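PDB 1YUZ: nigerythrin from Desulfovibrio vulgaris subsp. vulgaris, which contains hemerythrin-like diiron and rubredoxin-like iron centres and shows NADH peroxidase activity in vitro. Local coordinates for residues 57-60 with 61-64; 67-70 with 71-75; 120-123 with 124-128. All blocks are in the same frame, centred on the assembly; numbering follows the deposited sequence. Where two conformers were deposited one is given.

Overall arrangement
Following the chain from its N terminus, contact 1 comes first: residues 57-64 turn the corner and join helix 29-56 to helix 60-87. Contact 2, residues 67-75, lies further along helix 60-87, its centre about 16 Å from that of contact 1. The chain crosses to helix 104-132, where contact 3 occupies residues 120-128. All three are local, so none encloses a long loop; they run in series, without nesting or crossing. Contacts 1 and 3 sit on opposite sides of the chain's centre, about 31 Å apart between centres, whereas contacts 2 and 3 approach to about 6 Å between nearest atoms. E73 (contact 2) and Y123 (contact 3) bring helices 60-87 and 104-132 to the diiron site.

Contact 1: residues 57-60 with 61-64; sequences QGYE and QIAR
R64 NE donates to E60 OE1 over 2.9 Å, almost straight at 175°, and R64 NH2 reaches E60 OE2 over the same 2.9 Å. The guanidinium thus meets the carboxylate side-on, two nitrogens to two oxygens, each oxygen approached on its syn side but somewhat out of the carboxylate plane. The two planes are turned 31° apart, so the fork is twisted rather than flat. What brings the groups together one helical turn apart is the folding back of E60: its CG takes the crowded position between the backbone N and the carbonyl carbon (chi1 77°), and the chain bends again at chi2. This also carries the carboxylate over the first turn of the helix, with E60 OE2 3.1 Å from Q61 N but at too poor an angle for a hydrogen bond.

Behind the salt bridge the helix starts regularly. Y59, the N-cap residue, takes A63 N on its carbonyl O at 2.9 Å, and E60 O receives R64 N at 3.0 Å. Alongside them Y59 CB rests against I62 CB at 3.9 Å, with I62 CD1 oblique to the tyrosine ring. G58, with positive phi, closes the preceding helix in a Schellman motif.

R64 NH1 continues to the carbonyls of D169 and Y202, while Y59 OH bonds T14 of the second subunit. The corner joins helix 29-56 to helix 60-87: A63 packs on A54 and R55, I62 faces C104 and L108 of helix 104-132, and Q61 and R64 touch F171 on strand 171-173.

Contact 2: residues 67-70 with 71-75; sequences EATA and AAELI. With FE2 (Fe (II) ion), chain G; FE (Fe (III) ion), chain F.
T69 and E73 stand side by side on helix 60-87, one turn apart and pointing the same way, and T69 CG2 lies 3.6 Å from E73 OE2. This is the tight side of the contact. The methyl gets there because CG2 is anti to the backbone N, while OG1 turns back to the carbonyl of L65. Chi1 (-53°) sets E73 CG beside the backbone N, 3.2 Å from T69 O, and the bend at chi2 turns the carboxylate toward the metals. There the two oxygens part company: E73 OE2 binds the iron(II) ion at 2.0 Å and E73 OE1 the iron(III) ion at 2.2 Å. The carboxylate therefore spans the pair, with a water as a second bridge and the irons 3.5 Å apart. H76 adds a weak hydrogen bond to E73 OE1.

The backbone below is plain helix, with E73 N donating to T69 O and L74 N to A70 O, each at 3.0 Å. A72 touches H152 and L173; A70 and T69 touch Y47 on helix 29-56.

On the other side the packing is looser. L74 is exposed, and of its side chain CB alone approaches the preceding turn, 3.8 Å from A70 O. E67, partly exposed, forms a salt bridge with R55 of helix 29-56.

E40, E118 and E149 complete the protein ligands of the iron(III) ion, and E115, E149 and H152 those of the iron(II) ion. In this state H76 is not among the iron ligands. A helix glutamate bridging two irons, followed three residues later by histidine, is the Glu-x-x-His motif of diiron-carboxylate sites in ferritin-like four-helix bundles, to which rubrerythrins belong.

Contact 3: residues 120-123 with 124-128; sequences SDMY and PAFIR
M122 CG sits over a face of the F126 ring, 4.0 Å from its centroid in a CH-pi contact, with F126 CE1 the nearest ring atom at 3.6 Å. M122 SD, 4.9 Å from the centroid, comes in obliquely as a Met-aromatic contact. The M122 chain runs extended from the backbone, CG anti to N (chi1 -170°), and then bends at chi3, laying CE over the centre of the Y123 ring. One methionine thus touches two aromatic rings. The carbonyl of M122 also lies over a face of the F126 ring, toward its rim, while accepting F126 N at 3.0 Å.

The next layer is the helix itself. I127 N donates to Y123 O at 2.7 Å, and the isoleucine folds over the same oxygen, CG1 coming within 3.0 Å. P124 has no N-H to give to the turn before; its ring instead lies against that turn, CG 3.7 Å from S120 C. The helix is kinked here, just beyond a wider pi-type turn at 120-122, and regular bonding resumes with A125 N to D121 O at 3.0 Å.

Further out, Y123 OH hydrogen-bonds both E40, an iron ligand, and E80, which makes the tyrosine a second-shell residue of the diiron site. D121 is held through both carboxylate oxygens by S22, K23 N and T24.

The touching residues are buried, S120 against I109 of the second subunit. Within the bundle Y123 touches A36 of helix 29-56 and A145, K146 and E149 of helix 136-161, while F126 packs on N32, A35 and A36 and meets the F142 ring with planes at about 45°.

Contact 1: residues 57-60 with 61-64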
loop_
_atom_site.group_PDB
_atom_site.type_symbol
_atom_site.label_atom_id
_atom_site.label_comp_id
_atom_site.label_asym_id
_atom_site.label_seq_id
_atom_site.Cartn_x
_atom_site.Cartn_y
_atom_site.Cartn_z
ATOM N N GLN B 57 -22.033 1.202 5.277
ATOM C CA GLN B 57 -21.376 2.334 5.915
ATOM C C GLN B 57 -21.408 3.615 5.084
ATOM O O GLN B 57 -20.869 4.640 5.498
ATOM C CB GLN B 57 -19.933 1.963 6.264
ATOM C CG GLN B 57 -19.832 0.919 7.370
ATOM C CD GLN B 57 -18.399 0.515 7.677
ATOM O OE1 GLN B 57 -17.512 1.362 7.778
ATOM N NE2 GLN B 57 -18.172 -0.782 7.844
ATOM N N GLY B 58 -22.038 3.555 3.915
ATOM C CA GLY B 58 -22.139 4.736 3.074
ATOM C C GLY B 58 -20.985 4.999 2.126
ATOM O O GLY B 58 -20.872 6.099 1.585
ATOM N N TYR B 59 -20.128 4.004 1.920
ATOM C CA TYR B 59 -18.993 4.157 1.013
ATOM C C TYR B 59 -19.269 3.346 -0.248
ATOM O O TYR B 59 -18.697 2.270 -0.437
ATOM C CB TYR B 59 -17.708 3.644 1.666
ATOM C CG TYR B 59 -17.315 4.331 2.957
ATOM C CD1 TYR B 59 -17.549 3.725 4.192
ATOM C CD2 TYR B 59 -16.651 5.556 2.941
ATOM C CE1 TYR B 59 -17.117 4.318 5.379
ATOM C CE2 TYR B 59 -16.220 6.158 4.119
ATOM C CZ TYR B 59 -16.450 5.532 5.332
ATOM O OH TYR B 59 -15.979 6.099 6.495
ATOM N N GLU B 60 -20.132 3.866 -1.117
ATOM C CA GLU B 60 -20.497 3.153 -2.331
ATOM C C GLU B 60 -19.346 2.918 -3.298
ATOM O O GLU B 60 -19.229 1.828 -3.852
ATOM C CB GLU B 60 -21.665 3.863 -3.038
ATOM C CG GLU B 60 -21.326 5.126 -3.824
ATOM C CD GLU B 60 -20.821 4.833 -5.232
ATOM O OE1 GLU B 60 -21.320 3.874 -5.861
ATOM O OE2 GLU B 60 -19.938 5.570 -5.717
ATOM N N GLN B 61 -18.497 3.917 -3.504
ATOM C CA GLN B 61 -17.381 3.734 -4.422
ATOM C C GLN B 61 -16.404 2.696 -3.884
ATOM O O GLN B 61 -15.925 1.849 -4.633
ATOM C CB GLN B 61 -16.657 5.056 -4.688
ATOM C CG GLN B 61 -15.497 4.893 -5.656
ATOM C CD GLN B 61 -14.905 6.209 -6.115
ATOM O OE1 GLN B 61 -14.556 7.062 -5.303
ATOM N NE2 GLN B 61 -14.775 6.373 -7.429
ATOM N N ILE B 62 -16.111 2.750 -2.589
ATOM C CA ILE B 62 -15.201 1.770 -2.012
ATOM C C ILE B 62 -15.822 0.376 -2.107
ATOM O O ILE B 62 -15.121 -0.604 -2.352
ATOM C CB ILE B 62 -14.854 2.123 -0.547
ATOM C CG1 ILE B 62 -13.931 3.347 -0.532
ATOM C CG2 ILE B 62 -14.176 0.936 0.138
ATOM C CD1 ILE B 62 -13.655 3.906 0.852
ATOM N N ALA B 63 -17.137 0.283 -1.936
ATOM C CA ALA B 63 -17.811 -1.006 -2.046
ATOM C C ALA B 63 -17.572 -1.559 -3.448
ATOM O O ALA B 63 -17.311 -2.750 -3.626
ATOM C CB ALA B 63 -19.302 -0.845 -1.801
ATOM N N ARG B 64 -17.664 -0.686 -4.447
ATOM C CA ARG B 64 -17.448 -1.103 -5.824
ATOM C C ARG B 64 -16.012 -1.570 -6.030
ATOM O O ARG B 64 -15.765 -2.496 -6.800
ATOM C CB ARG B 64 -17.792 0.034 -6.793
ATOM C CG ARG B 64 -19.290 0.296 -6.905
ATOM C CD ARG B 64 -19.627 1.265 -8.033
ATOM N NE ARG B 64 -19.368 2.665 -7.703
ATOM C CZ ARG B 64 -18.359 3.382 -8.186
ATOM N NH1 ARG B 64 -17.491 2.841 -9.028
ATOM N NH2 ARG B 64 -18.226 4.653 -7.834
#

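Contact 2: residues 67-70 with 71-75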
loop_
_atom_site.group_PDB
_atom_site.type_symbol
_atom_site.label_atom_id
_atom_site.label_comp_id
_atom_site.label_asym_id
_atom_site.label_seq_id
_atom_site.Cartn_x
_atom_site.Cartn_y
_atom_site.Cartn_z
ATOM N N GLU B 67 -15.775 -5.001 -4.638
ATOM C CA GLU B 67 -16.468 -5.931 -5.520
ATOM C C GLU B 67 -15.624 -6.227 -6.754
ATOM O O GLU B 67 -15.541 -7.373 -7.197
ATOM C CB GLU B 67 -17.833 -5.355 -5.904
ATOM C CG GLU B 67 -18.748 -5.238 -4.699
ATOM C CD GLU B 67 -19.972 -4.375 -4.936
ATOM O OE1 GLU B 67 -20.013 -3.632 -5.939
ATOM O OE2 GLU B 67 -20.893 -4.430 -4.092
ATOM N N ALA B 68 -14.981 -5.199 -7.296
ATOM C CA ALA B 68 -14.132 -5.378 -8.463
ATOM C C ALA B 68 -12.936 -6.249 -8.092
ATOM O O ALA B 68 -12.546 -7.135 -8.848
ATOM C CB ALA B 68 -13.653 -4.025 -8.978
ATOM N N THR B 69 -12.362 -6.010 -6.918
ATOM C CA THR B 69 -11.202 -6.786 -6.498
ATOM C C THR B 69 -11.581 -8.235 -6.189
ATOM O O THR B 69 -10.812 -9.154 -6.466
ATOM C CB THR B 69 -10.497 -6.133 -5.297
ATOM O OG1 THR B 69 -10.294 -4.739 -5.574
ATOM C CG2 THR B 69 -9.133 -6.771 -5.085
ATOM N N ALA B 70 -12.767 -8.448 -5.629
ATOM C CA ALA B 70 -13.211 -9.808 -5.357
ATOM C C ALA B 70 -13.301 -10.518 -6.707
ATOM O O ALA B 70 -12.860 -11.658 -6.855
ATOM C CB ALA B 70 -14.572 -9.798 -4.681
ATOM N N ALA B 71 -13.859 -9.831 -7.700
ATOM C CA ALA B 71 -13.993 -10.410 -9.029
ATOM C C ALA B 71 -12.614 -10.736 -9.597
ATOM O O ALA B 71 -12.437 -11.747 -10.280
ATOM C CB ALA B 71 -14.738 -9.449 -9.942
ATOM N N ALA B 72 -11.636 -9.884 -9.308
ATOM C CA ALA B 72 -10.272 -10.110 -9.774
ATOM C C ALA B 72 -9.719 -11.392 -9.162
ATOM O O ALA B 72 -9.065 -12.180 -9.841
ATOM C CB ALA B 72 -9.385 -8.930 -9.399
ATOM N N GLU B 73 -9.986 -11.609 -7.878
ATOM C CA GLU B 73 -9.488 -12.809 -7.228
ATOM C C GLU B 73 -10.141 -14.051 -7.837
ATOM O O GLU B 73 -9.519 -15.111 -7.917
ATOM C CB GLU B 73 -9.747 -12.764 -5.719
ATOM C CG GLU B 73 -9.246 -11.511 -4.995
ATOM C CD GLU B 73 -7.810 -11.130 -5.320
ATOM O OE1 GLU B 73 -6.975 -12.023 -5.590
ATOM O OE2 GLU B 73 -7.504 -9.920 -5.276
ATOM N N LEU B 74 -11.388 -13.916 -8.278
ATOM C CA LEU B 74 -12.092 -15.037 -8.888
ATOM C C LEU B 74 -11.426 -15.392 -10.218
ATOM O O LEU B 74 -11.390 -16.557 -10.613
ATOM C CB LEU B 74 -13.566 -14.686 -9.101
ATOM C CG LEU B 74 -14.469 -15.858 -9.492
ATOM C CD1 LEU B 74 -14.361 -16.967 -8.447
ATOM C CD2 LEU B 74 -15.903 -15.371 -9.614
ATOM N N ILE B 75 -10.901 -14.382 -10.906
ATOM C CA ILE B 75 -10.202 -14.593 -12.166
ATOM C C ILE B 75 -8.918 -15.360 -11.850
ATOM O O ILE B 75 -8.548 -16.280 -12.573
ATOM C CB ILE B 75 -9.870 -13.244 -12.856
ATOM C CG1 ILE B 75 -11.160 -12.623 -13.397
ATOM C CG2 ILE B 75 -8.852 -13.454 -13.982
ATOM C CD1 ILE B 75 -10.985 -11.245 -13.982
HETATM FE FE FE2 G . -5.693 -9.069 -5.015
HETATM FE FE FE F . -5.192 -12.445 -4.400
HETATM O O HOH W 1 -5.480 -10.728 -3.493
#

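Contact 3: residues 120-123 with 124-128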
loop_
_atom_site.group_PDB
_atom_site.type_symbol
_atom_site.label_atom_id
_atom_site.label_comp_id
_atom_site.label_asym_id
_atom_site.label_seq_id
_atom_site.Cartn_x
_atom_site.Cartn_y
_atom_site.Cartn_z
ATOM N N SER B 120 4.391 -9.637 -2.730
ATOM C CA SER B 120 5.801 -9.610 -2.353
ATOM C C SER B 120 6.304 -10.839 -1.618
ATOM O O SER B 120 7.505 -10.974 -1.386
ATOM C CB SER B 120 6.072 -8.391 -1.469
ATOM O OG SER B 120 5.470 -8.559 -0.195
ATOM N N ASP B 121 5.395 -11.727 -1.246
ATOM C CA ASP B 121 5.777 -12.912 -0.501
ATOM C C ASP B 121 5.257 -14.191 -1.143
ATOM O O ASP B 121 6.022 -14.946 -1.739
ATOM C CB ASP B 121 5.253 -12.791 0.935
ATOM C CG ASP B 121 5.765 -13.885 1.846
ATOM O OD1 ASP B 121 5.976 -15.017 1.366
ATOM O OD2 ASP B 121 5.934 -13.614 3.054
ATOM N N MET B 122 3.951 -14.416 -1.053
ATOM C CA MET B 122 3.369 -15.639 -1.586
ATOM C C MET B 122 3.583 -15.909 -3.064
ATOM O O MET B 122 4.180 -16.922 -3.427
ATOM C CB MET B 122 1.873 -15.700 -1.288
ATOM C CG MET B 122 1.281 -17.058 -1.612
ATOM S SD MET B 122 -0.496 -17.105 -1.492
ATOM C CE MET B 122 -0.943 -16.396 -3.070
ATOM N N TYR B 123 3.092 -15.032 -3.932
ATOM C CA TYR B 123 3.267 -15.298 -5.348
ATOM C C TYR B 123 4.734 -15.333 -5.769
ATOM O O TYR B 123 5.122 -16.204 -6.546
ATOM C CB TYR B 123 2.418 -14.335 -6.187
ATOM C CG TYR B 123 0.962 -14.776 -6.240
ATOM C CD1 TYR B 123 -0.067 -13.915 -5.855
ATOM C CD2 TYR B 123 0.617 -16.066 -6.659
ATOM C CE1 TYR B 123 -1.399 -14.324 -5.883
ATOM C CE2 TYR B 123 -0.712 -16.483 -6.693
ATOM C CZ TYR B 123 -1.715 -15.607 -6.305
ATOM O OH TYR B 123 -3.031 -16.020 -6.347
ATOM N N PRO B 124 5.575 -14.412 -5.261
ATOM C CA PRO B 124 6.980 -14.502 -5.681
ATOM C C PRO B 124 7.583 -15.858 -5.274
ATOM O O PRO B 124 8.381 -16.435 -6.013
ATOM C CB PRO B 124 7.630 -13.334 -4.950
ATOM C CG PRO B 124 6.550 -12.302 -4.985
ATOM C CD PRO B 124 5.309 -13.111 -4.616
ATOM N N ALA B 125 7.188 -16.370 -4.110
ATOM C CA ALA B 125 7.693 -17.659 -3.632
ATOM C C ALA B 125 7.237 -18.781 -4.558
ATOM O O ALA B 125 8.017 -19.672 -4.909
ATOM C CB ALA B 125 7.199 -17.928 -2.214
ATOM N N PHE B 126 5.968 -18.739 -4.947
ATOM C CA PHE B 126 5.408 -19.754 -5.830
ATOM C C PHE B 126 5.974 -19.638 -7.240
ATOM O O PHE B 126 6.187 -20.644 -7.915
ATOM C CB PHE B 126 3.886 -19.628 -5.873
ATOM C CG PHE B 126 3.202 -20.017 -4.591
ATOM C CD1 PHE B 126 1.834 -19.818 -4.443
ATOM C CD2 PHE B 126 3.911 -20.604 -3.543
ATOM C CE1 PHE B 126 1.178 -20.195 -3.278
ATOM C CE2 PHE B 126 3.261 -20.986 -2.370
ATOM C CZ PHE B 126 1.894 -20.782 -2.239
ATOM N N ILE B 127 6.210 -18.411 -7.692
ATOM C CA ILE B 127 6.777 -18.198 -9.016
ATOM C C ILE B 127 8.175 -18.801 -9.060
ATOM O O ILE B 127 8.526 -19.508 -10.002
ATOM C CB ILE B 127 6.862 -16.692 -9.350
ATOM C CG1 ILE B 127 5.450 -16.125 -9.527
ATOM C CG2 ILE B 127 7.699 -16.476 -10.606
ATOM C CD1 ILE B 127 5.403 -14.619 -9.610
ATOM N N ARG B 128 8.971 -18.522 -8.034
ATOM C CA ARG B 128 10.328 -19.045 -7.974
ATOM C C ARG B 128 10.334 -20.569 -8.013
ATOM O O ARG B 128 11.123 -21.170 -8.741
ATOM C CB ARG B 128 11.028 -18.561 -6.704
ATOM C CG ARG B 128 12.454 -19.060 -6.575
ATOM C CD ARG B 128 13.333 -18.531 -7.697
ATOM N NE ARG B 128 14.611 -19.237 -7.755
ATOM C CZ ARG B 128 15.626 -18.894 -8.542
ATOM N NH1 ARG B 128 15.524 -17.845 -9.347
ATOM N NH2 ARG B 128 16.747 -19.602 -8.524
#